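Sugar kinase, pfkB family (Thermotoga maritima, PDB 2AJR) probably phosphorylates a phosphorylated sugar, possibly fructose 1-phosphate, at the expense of ATP, as a kinase of the pfkB (ribokinase-like) family. Local coordinates at residues 59-63 with 64-68; 158-161 with 162-166; 311-315 with 316-320. One frame throughout, in Å; residues are numbered along the deposited sequence.

Contact 1: 59-63 with 64-68; sequences IALSK and LGVPS
Leu61 O is the hub of this helix end, and it takes two backbone N-H groups from the residues that follow. Val66 N lies 2.9 Å from Leu61 O, and Leu64 N lies 3.0 Å from the same oxygen. The two donors come from opposite faces of the Leu61 carbonyl plane, and neither sits on a lone pair. The next carbonyl along is used as well: Gly65 N donates to Ser62 O at 2.9 Å, with a fairly straight N-H angle of 159°. The pair Val66 N to Leu61 O and Gly65 N to Ser62 O defines a Schellman motif. Gly65 is its C-prime residue, and its phi of 76° turns the chain back across the helix end.

The turn brings Val66 alongside Leu61. Leu61 CB and Val66 CB are 4.1 Å apart, an apolar contact that accompanies the motif. Leu64 lies over the last turn of the helix, with Leu64 CG 3.7 Å from Ala60 O. The bond from Leu64 N to Ala60 O is weak.

Ser62 folds its hydroxyl back onto the preceding turn of its own helix. A chi1 of 82° carries Ser62 OG to Ile59 O, 2.6 Å away, where it meets a lone pair in the carbonyl plane. Ile59 O also accepts from Lys63 N. The Lys63 chain bends at chi2 and chi4, and its NZ bonds to Met312 O.

Outside the turn, Leu61 and Val66 both pack on Val14 of strand 14-18. Leu64 and Val66 touch Tyr281 of helix 271-286. The motif thus joins helix 53-63 to strand 68-75 in the ribokinase-like fold. The last carbonyls of a helix lack the usual i+4 donors; here the reversed chain supplies N-H groups to Leu61 O and Ser62 O, while Val66 is buried against Leu61, Val14 and Tyr281.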
ATOM      1  N   ILE A  59     -16.245  -0.777  15.481  1.00 31.59           N
ATOM      2  CA  ILE A  59     -15.803  -2.172  15.576  1.00 31.64           C
ATOM      3  C   ILE A  59     -15.656  -2.537  17.063  1.00 31.73           C
ATOM      4  O   ILE A  59     -16.232  -3.523  17.514  1.00 33.27           O
ATOM      5  CB  ILE A  59     -14.500  -2.429  14.759  1.00 32.37           C
ATOM      6  CG1 ILE A  59     -14.792  -2.268  13.255  1.00 33.97           C
ATOM      7  CG2 ILE A  59     -13.919  -3.829  15.050  1.00 26.52           C
ATOM      8  CD1 ILE A  59     -13.566  -1.995  12.379  1.00 29.63           C
ATOM      9  N   ALA A  60     -14.917  -1.723  17.814  1.00 30.75           N
ATOM     10  CA  ALA A  60     -14.783  -1.878  19.271  1.00 30.88           C
ATOM     11  C   ALA A  60     -16.134  -2.034  20.006  1.00 31.67           C
ATOM     12  O   ALA A  60     -16.328  -2.973  20.779  1.00 32.66           O
ATOM     13  CB  ALA A  60     -14.022  -0.703  19.849  1.00 27.85           C
ATOM     14  N   LEU A  61     -17.063  -1.117  19.775  1.00 30.95           N
ATOM     15  CA  LEU A  61     -18.368  -1.214  20.414  1.00 31.28           C
ATOM     16  C   LEU A  61     -19.104  -2.521  20.051  1.00 31.98           C
ATOM     17  O   LEU A  61     -19.764  -3.128  20.917  1.00 32.78           O
ATOM     18  CB  LEU A  61     -19.229   0.011  20.092  1.00 30.02           C
ATOM     19  CG  LEU A  61     -18.765   1.313  20.740  1.00 30.16           C
ATOM     20  CD1 LEU A  61     -19.589   2.483  20.213  1.00 32.97           C
ATOM     21  CD2 LEU A  61     -18.835   1.238  22.263  1.00 19.80           C
ATOM     22  N   SER A  62     -18.969  -2.964  18.798  1.00 31.84           N
ATOM     23  CA  SER A  62     -19.605  -4.209  18.358  1.00 33.84           C
ATOM     24  C   SER A  62     -19.119  -5.420  19.159  1.00 33.61           C
ATOM     25  O   SER A  62     -19.921  -6.239  19.553  1.00 33.62           O
ATOM     26  CB  SER A  62     -19.408  -4.449  16.857  1.00 34.47           C
ATOM     27  OG  SER A  62     -18.145  -5.022  16.595  1.00 38.17           O
ATOM     28  N   LYS A  63     -17.824  -5.505  19.441  1.00 34.95           N
ATOM     29  CA  LYS A  63     -17.280  -6.606  20.240  1.00 36.95           C
ATOM     30  C   LYS A  63     -17.893  -6.641  21.632  1.00 36.20           C
ATOM     31  O   LYS A  63     -17.911  -7.688  22.280  1.00 36.09           O
ATOM     32  CB  LYS A  63     -15.762  -6.484  20.400  1.00 39.76           C
ATOM     33  CG  LYS A  63     -14.941  -6.547  19.106  1.00 47.59           C
ATOM     34  CD  LYS A  63     -14.621  -7.967  18.665  1.00 51.97           C
ATOM     35  CE  LYS A  63     -13.456  -7.980  17.654  1.00 56.64           C
ATOM     36  NZ  LYS A  63     -12.111  -8.066  18.325  1.00 61.74           N
ATOM     37  N   LEU A  64     -18.367  -5.491  22.100  1.00 35.31           N
ATOM     38  CA  LEU A  64     -18.962  -5.385  23.427  1.00 35.19           C
ATOM     39  C   LEU A  64     -20.488  -5.383  23.376  1.00 34.96           C
ATOM     40  O   LEU A  64     -21.151  -5.039  24.358  1.00 35.46           O
ATOM     41  CB  LEU A  64     -18.469  -4.115  24.122  1.00 33.54           C
ATOM     42  CG  LEU A  64     -16.959  -3.993  24.271  1.00 34.01           C
ATOM     43  CD1 LEU A  64     -16.547  -2.585  24.755  1.00 25.91           C
ATOM     44  CD2 LEU A  64     -16.439  -5.089  25.183  1.00 31.12           C
ATOM     45  N   GLY A  65     -21.044  -5.743  22.225  1.00 34.67           N
ATOM     46  CA  GLY A  65     -22.490  -5.857  22.065  1.00 32.97           C
ATOM     47  C   GLY A  65     -23.243  -4.544  21.938  1.00 33.07           C
ATOM     48  O   GLY A  65     -24.451  -4.547  21.974  1.00 31.78           O
ATOM     49  N   VAL A  66     -22.551  -3.419  21.773  1.00 34.24           N
ATOM     50  CA  VAL A  66     -23.227  -2.134  21.591  1.00 33.55           C
ATOM     51  C   VAL A  66     -23.292  -1.794  20.095  1.00 32.70           C
ATOM     52  O   VAL A  66     -22.264  -1.756  19.437  1.00 33.42           O
ATOM     53  CB  VAL A  66     -22.493  -1.029  22.363  1.00 34.89           C
ATOM     54  CG1 VAL A  66     -23.157   0.333  22.147  1.00 32.34           C
ATOM     55  CG2 VAL A  66     -22.439  -1.392  23.847  1.00 32.95           C
ATOM     56  N   PRO A  67     -24.504  -1.557  19.557  1.00 31.59           N
ATOM     57  CA  PRO A  67     -24.648  -1.215  18.147  1.00 30.38           C
ATOM     58  C   PRO A  67     -24.275   0.224  17.866  1.00 32.09           C
ATOM     59  O   PRO A  67     -24.288   1.064  18.781  1.00 32.53           O
ATOM     60  CB  PRO A  67     -26.134  -1.446  17.870  1.00 31.73           C
ATOM     61  CG  PRO A  67     -26.816  -1.351  19.193  1.00 30.94           C
ATOM     62  CD  PRO A  67     -25.800  -1.601  20.262  1.00 30.98           C
ATOM     63  N   SER A  68     -23.904   0.507  16.620  1.00 31.44           N
ATOM     64  CA  SER A  68     -23.625   1.876  16.226  1.00 32.46           C
ATOM     65  C   SER A  68     -24.027   2.113  14.787  1.00 33.06           C
ATOM     66  O   SER A  68     -24.118   1.170  14.015  1.00 34.44           O
ATOM     67  CB  SER A  68     -22.132   2.221  16.425  1.00 34.30           C
ATOM     68  OG  SER A  68     -21.247   1.246  15.857  1.00 36.55           O
TER

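Contact 2: 158-161 with 162-166; sequences PGVN and EGICN
Asn161 makes a capping bond across the turn that leads into helix 164-174. Asn161 OD1 accepts from Gly163 N at 2.6 Å, and the donor lies in the amide plane. With CG trans to the backbone N (chi1 -168°), the amide leans forward so that OD1 spans the turn. A second bond is made by the main chain: Ile164 N donates to Asn161 O at 3.0 Å, nearly straight at 166°. It closes a type I beta turn from Asn161 to Ile164. This turn leads the loop after strand 149-153 into the helix, part of a beta-alpha unit of the ribokinase-like fold. One residue thus grips two successive N-H groups at the helix entrance.

Val160 and Ile164 make the apolar contact. Val160 CG1 meets Ile164 CG2 at 3.7 Å, the two side chains crossing at a slant. Both also rest on Val133 of helix 130-144, and Ile164 touches Leu19.

The charged contact points elsewhere. Glu162 is extended beyond CG, and its OE1 forms a salt bridge with Arg186 NH1. Its side chain also touches Leu187 and Arg190 of helix 185-193. At the start of segment 158-161, Pro158 packs on Lys45 of the second subunit.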
ATOM      1  N   PRO A 158      -9.058  16.384   2.784  1.00 40.18           N
ATOM      2  CA  PRO A 158      -8.822  17.641   2.086  1.00 39.68           C
ATOM      3  C   PRO A 158     -10.081  18.209   1.438  1.00 38.78           C
ATOM      4  O   PRO A 158     -10.915  17.459   0.936  1.00 39.48           O
ATOM      5  CB  PRO A 158      -7.796  17.274   0.994  1.00 39.35           C
ATOM      6  CG  PRO A 158      -7.191  16.037   1.407  1.00 43.41           C
ATOM      7  CD  PRO A 158      -8.128  15.328   2.348  1.00 41.26           C
ATOM      8  N   GLY A 159     -10.195  19.532   1.449  1.00 38.85           N
ATOM      9  CA  GLY A 159     -11.322  20.220   0.829  1.00 41.08           C
ATOM     10  C   GLY A 159     -12.457  20.507   1.792  1.00 40.86           C
ATOM     11  O   GLY A 159     -13.417  21.188   1.430  1.00 41.90           O
ATOM     12  N   VAL A 160     -12.354  19.982   3.009  1.00 38.73           N
ATOM     13  CA  VAL A 160     -13.371  20.180   4.015  1.00 38.72           C
ATOM     14  C   VAL A 160     -12.899  21.270   4.946  1.00 39.19           C
ATOM     15  O   VAL A 160     -11.756  21.265   5.377  1.00 38.15           O
ATOM     16  CB  VAL A 160     -13.585  18.919   4.822  1.00 38.30           C
ATOM     17  CG1 VAL A 160     -14.468  19.210   6.040  1.00 40.48           C
ATOM     18  CG2 VAL A 160     -14.165  17.824   3.950  1.00 37.04           C
ATOM     19  N   ASN A 161     -13.780  22.214   5.258  1.00 41.38           N
ATOM     20  CA  ASN A 161     -13.418  23.276   6.175  1.00 41.51           C
ATOM     21  C   ASN A 161     -13.213  22.730   7.587  1.00 41.84           C
ATOM     22  O   ASN A 161     -14.037  21.974   8.102  1.00 39.88           O
ATOM     23  CB  ASN A 161     -14.468  24.369   6.190  1.00 40.72           C
ATOM     24  CG  ASN A 161     -13.986  25.607   6.908  1.00 42.05           C
ATOM     25  OD1 ASN A 161     -13.867  25.614   8.123  1.00 42.70           O
ATOM     26  ND2 ASN A 161     -13.692  26.656   6.158  1.00 44.51           N
ATOM     27  N   GLU A 162     -12.117  23.146   8.214  1.00 42.89           N
ATOM     28  CA  GLU A 162     -11.799  22.738   9.579  1.00 44.74           C
ATOM     29  C   GLU A 162     -12.828  23.197  10.607  1.00 42.35           C
ATOM     30  O   GLU A 162     -12.851  22.688  11.711  1.00 44.75           O
ATOM     31  CB  GLU A 162     -10.394  23.222   9.976  1.00 45.82           C
ATOM     32  CG  GLU A 162      -9.277  22.630   9.095  1.00 50.19           C
ATOM     33  CD  GLU A 162      -7.900  22.693   9.731  1.00 50.58           C
ATOM     34  OE1 GLU A 162      -7.250  21.626   9.857  1.00 65.68           O
ATOM     35  OE2 GLU A 162      -7.464  23.804  10.100  1.00 62.52           O
ATOM     36  N   GLY A 163     -13.678  24.150  10.254  1.00 40.71           N
ATOM     37  CA  GLY A 163     -14.812  24.525  11.099  1.00 39.95           C
ATOM     38  C   GLY A 163     -15.930  23.498  11.215  1.00 39.77           C
ATOM     39  O   GLY A 163     -16.773  23.597  12.119  1.00 38.87           O
ATOM     40  N   ILE A 164     -15.949  22.507  10.320  1.00 38.95           N
ATOM     41  CA  ILE A 164     -17.022  21.522  10.310  1.00 39.09           C
ATOM     42  C   ILE A 164     -17.177  20.818  11.659  1.00 40.62           C
ATOM     43  O   ILE A 164     -18.300  20.621  12.118  1.00 41.44           O
ATOM     44  CB  ILE A 164     -16.867  20.466   9.179  1.00 39.49           C
ATOM     45  CG1 ILE A 164     -18.200  19.749   8.964  1.00 36.07           C
ATOM     46  CG2 ILE A 164     -15.727  19.460   9.492  1.00 39.07           C
ATOM     47  CD1 ILE A 164     -18.150  18.654   7.952  1.00 38.96           C
ATOM     48  N   CYS A 165     -16.068  20.462  12.302  1.00 41.14           N
ATOM     49  CA  CYS A 165     -16.130  19.804  13.612  1.00 44.44           C
ATOM     50  C   CYS A 165     -16.855  20.615  14.661  1.00 41.69           C
ATOM     51  O   CYS A 165     -17.519  20.061  15.543  1.00 42.98           O
ATOM     52  CB  CYS A 165     -14.729  19.523  14.130  1.00 47.23           C
ATOM     53  SG  CYS A 165     -13.870  18.371  13.075  1.00 68.35           S
ATOM     54  N   ASN A 166     -16.700  21.927  14.595  1.00 38.50           N
ATOM     55  CA  ASN A 166     -17.443  22.787  15.475  1.00 36.38           C
ATOM     56  C   ASN A 166     -18.930  22.605  15.180  1.00 34.71           C
ATOM     57  O   ASN A 166     -19.718  22.411  16.093  1.00 31.51           O
ATOM     58  CB  ASN A 166     -17.002  24.243  15.294  1.00 36.59           C
ATOM     59  CG  ASN A 166     -17.589  25.152  16.325  1.00 34.22           C
ATOM     60  OD1 ASN A 166     -18.790  25.406  16.336  1.00 32.14           O
ATOM     61  ND2 ASN A 166     -16.744  25.645  17.219  1.00 38.64           N
TER

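Contact 3: 311-315 with 316-320; sequences YMPDL and EAIKK
Pro313 and Ile318 form the tight, inward side of this helix start. Pro313 CG meets Ile318 CG1 at 3.7 Å, the ring lying at a slant to the isoleucine chain. Ile318 CG1 is anti to its carbonyl carbon (chi1 -69°), which sends it back toward the proline and over Asp314 O. Ala317 CB fills the next place along the turn, 4.1 Å from Pro313 CB. Tyr311 reaches the same methyl from the other end: Tyr311 OH is 3.4 Å from Ala317 CB, which lies at the edge of the ring, near its plane. Pro313 N lies over the centre of one face of that ring. Behind this layer, Pro313 touches Ala303 and Ala274, and Ile318 touches Phe296 and Ser300. Leu315 packs on Phe296, Tyr281 and Leu64.

Asp314 is the N-cap of helix 315-319. Asp314 OD1 accepts from Ala317 N at 3.0 Å, met nearly along the C-O bond. CG stands between the backbone N and the carbonyl carbon (chi1 63°), a setting that brings the carboxylate over the first turn. Its negative charge probably interacts favourably with the helix N-terminus. Inside the turn, Ile318 N donates to Asp314 O at 3.0 Å, and Lys319 N to Leu315 O at 3.0 Å. The second of these is almost straight, at 176°.

The outer side is looser and polar. Glu316 is exposed and extended, and its carboxylate pairs with Lys320, Lys320 NZ to Glu316 OE2 at 3.5 Å, a salt bridge. Lys319 is likewise extended and exposed, its CB and CG resting near Leu315 O. At the start of the segment, Tyr311 makes a cation-pi contact with Arg307, one of the residues of the magnesium site, and Met312 O accepts from Lys63 NZ.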
ATOM      1  N   TYR A 311      -6.324  -4.820  17.299  1.00 37.39           N
ATOM      2  CA  TYR A 311      -7.226  -5.674  18.023  1.00 37.60           C
ATOM      3  C   TYR A 311      -8.081  -4.795  18.915  1.00 37.70           C
ATOM      4  O   TYR A 311      -7.581  -4.055  19.743  1.00 38.98           O
ATOM      5  CB  TYR A 311      -6.439  -6.692  18.847  1.00 37.83           C
ATOM      6  CG  TYR A 311      -7.231  -7.434  19.913  1.00 38.47           C
ATOM      7  CD1 TYR A 311      -8.229  -8.356  19.578  1.00 40.03           C
ATOM      8  CD2 TYR A 311      -6.945  -7.247  21.258  1.00 39.72           C
ATOM      9  CE1 TYR A 311      -8.944  -9.042  20.573  1.00 36.98           C
ATOM     10  CE2 TYR A 311      -7.634  -7.921  22.251  1.00 36.73           C
ATOM     11  CZ  TYR A 311      -8.631  -8.817  21.915  1.00 41.98           C
ATOM     12  OH  TYR A 311      -9.299  -9.459  22.951  1.00 42.88           O
HETATM   13  N   MSE A 312      -9.379  -4.855  18.704  1.00 38.31           N
HETATM   14  CA  MSE A 312     -10.326  -4.227  19.587  1.00 38.27           C
HETATM   15  C   MSE A 312     -10.754  -5.322  20.564  1.00 37.50           C
HETATM   16  O   MSE A 312     -11.212  -6.379  20.144  1.00 37.44           O
HETATM   17  CB  MSE A 312     -11.516  -3.707  18.790  1.00 37.81           C
HETATM   18  CG  MSE A 312     -11.148  -2.720  17.698  1.00 39.43           C
HETATM   19 SE   MSE A 312     -10.266  -1.055  18.391  1.00 48.95          SE
HETATM   20  CE  MSE A 312      -8.470  -1.185  17.482  1.00 40.14           C
ATOM     21  N   PRO A 313     -10.581  -5.083  21.867  1.00 37.41           N
ATOM     22  CA  PRO A 313     -10.771  -6.139  22.853  1.00 38.66           C
ATOM     23  C   PRO A 313     -12.224  -6.449  23.168  1.00 38.67           C
ATOM     24  O   PRO A 313     -13.090  -5.607  22.950  1.00 39.43           O
ATOM     25  CB  PRO A 313     -10.091  -5.560  24.092  1.00 39.82           C
ATOM     26  CG  PRO A 313     -10.288  -4.087  23.959  1.00 38.77           C
ATOM     27  CD  PRO A 313     -10.180  -3.811  22.494  1.00 37.28           C
ATOM     28  N   ASP A 314     -12.478  -7.657  23.661  1.00 38.46           N
ATOM     29  CA  ASP A 314     -13.769  -7.982  24.273  1.00 39.52           C
ATOM     30  C   ASP A 314     -13.741  -7.745  25.791  1.00 37.90           C
ATOM     31  O   ASP A 314     -12.670  -7.526  26.375  1.00 38.52           O
ATOM     32  CB  ASP A 314     -14.250  -9.408  23.924  1.00 39.71           C
ATOM     33  CG  ASP A 314     -13.328 -10.527  24.446  1.00 43.72           C
ATOM     34  OD1 ASP A 314     -12.554 -10.350  25.416  1.00 45.23           O
ATOM     35  OD2 ASP A 314     -13.413 -11.628  23.870  1.00 48.12           O
ATOM     36  N   LEU A 315     -14.919  -7.787  26.408  1.00 36.67           N
ATOM     37  CA  LEU A 315     -15.074  -7.472  27.831  1.00 36.54           C
ATOM     38  C   LEU A 315     -14.176  -8.321  28.736  1.00 37.46           C
ATOM     39  O   LEU A 315     -13.622  -7.812  29.695  1.00 37.28           O
ATOM     40  CB  LEU A 315     -16.541  -7.606  28.263  1.00 36.08           C
ATOM     41  CG  LEU A 315     -16.868  -7.155  29.694  1.00 37.16           C
ATOM     42  CD1 LEU A 315     -16.471  -5.691  29.900  1.00 24.71           C
ATOM     43  CD2 LEU A 315     -18.339  -7.376  30.025  1.00 33.07           C
ATOM     44  N   GLU A 316     -14.032  -9.605  28.428  1.00 40.13           N
ATOM     45  CA  GLU A 316     -13.118 -10.469  29.171  1.00 41.24           C
ATOM     46  C   GLU A 316     -11.694  -9.906  29.133  1.00 39.14           C
ATOM     47  O   GLU A 316     -11.049  -9.807  30.166  1.00 38.90           O
ATOM     48  CB  GLU A 316     -13.142 -11.911  28.630  1.00 41.09           C
ATOM     49  CG  GLU A 316     -12.113 -12.858  29.307  1.00 43.70           C
ATOM     50  CD  GLU A 316     -12.229 -14.346  28.884  1.00 47.04           C
ATOM     51  OE1 GLU A 316     -12.738 -14.631  27.771  1.00 59.07           O
ATOM     52  OE2 GLU A 316     -11.798 -15.233  29.670  1.00 56.78           O
ATOM     53  N   ALA A 317     -11.222  -9.526  27.945  1.00 37.69           N
ATOM     54  CA  ALA A 317      -9.844  -9.054  27.765  1.00 35.64           C
ATOM     55  C   ALA A 317      -9.629  -7.681  28.417  1.00 36.18           C
ATOM     56  O   ALA A 317      -8.496  -7.338  28.806  1.00 36.49           O
ATOM     57  CB  ALA A 317      -9.483  -9.008  26.276  1.00 33.40           C
ATOM     58  N   ILE A 318     -10.709  -6.902  28.526  1.00 34.69           N
ATOM     59  CA  ILE A 318     -10.664  -5.579  29.158  1.00 33.89           C
ATOM     60  C   ILE A 318     -10.564  -5.698  30.680  1.00 35.92           C
ATOM     61  O   ILE A 318      -9.702  -5.089  31.294  1.00 35.35           O
ATOM     62  CB  ILE A 318     -11.906  -4.733  28.791  1.00 33.10           C
ATOM     63  CG1 ILE A 318     -11.857  -4.354  27.307  1.00 33.14           C
ATOM     64  CG2 ILE A 318     -11.969  -3.477  29.642  1.00 28.46           C
ATOM     65  CD1 ILE A 318     -13.113  -3.732  26.786  1.00 32.15           C
ATOM     66  N   LYS A 319     -11.451  -6.486  31.282  1.00 38.11           N
ATOM     67  CA  LYS A 319     -11.451  -6.693  32.738  1.00 40.23           C
ATOM     68  C   LYS A 319     -10.113  -7.227  33.261  1.00 39.52           C
ATOM     69  O   LYS A 319      -9.718  -6.896  34.375  1.00 39.72           O
ATOM     70  CB  LYS A 319     -12.590  -7.645  33.160  1.00 41.38           C
ATOM     71  CG  LYS A 319     -13.974  -6.988  33.241  1.00 43.25           C
ATOM     72  CD  LYS A 319     -15.028  -7.969  33.726  1.00 42.91           C
ATOM     73  CE  LYS A 319     -16.344  -7.275  34.098  1.00 47.88           C
ATOM     74  NZ  LYS A 319     -17.220  -8.140  34.973  1.00 45.25           N
ATOM     75  N   LYS A 320      -9.431  -8.041  32.452  1.00 39.00           N
ATOM     76  CA  LYS A 320      -8.102  -8.584  32.790  1.00 39.46           C
ATOM     77  C   LYS A 320      -7.035  -7.520  33.045  1.00 37.78           C
ATOM     78  O   LYS A 320      -6.011  -7.796  33.657  1.00 36.66           O
ATOM     79  CB  LYS A 320      -7.603  -9.508  31.671  1.00 38.72           C
ATOM     80  CG  LYS A 320      -8.110 -10.937  31.778  1.00 42.04           C
ATOM     81  CD  LYS A 320      -7.931 -11.698  30.463  1.00 43.92           C
ATOM     82  CE  LYS A 320      -8.267 -13.175  30.632  1.00 48.22           C
ATOM     83  NZ  LYS A 320      -8.584 -13.870  29.340  1.00 51.92           N
TER

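How the contacts relate
Contacts 1 and 3 are partly buried and touch each other. The two meet through both polar and apolar atoms. They thus tie helix 53-63 to the segment entering helix 315-319, near the magnesium site. Both also lean on helix 271-286. Contact 2 is a surface contact, with nearest atoms about 18 Å from contact 1 and about 20 Å from contact 3. It relies on helices 130-144 and 185-193 instead. The chemistry follows position along a helix. Contacts 2 and 3 open helices, with Asn161 and Asp314 side chains accepting N-H groups. Contact 1 closes one, with backbone N-H groups and a glycine.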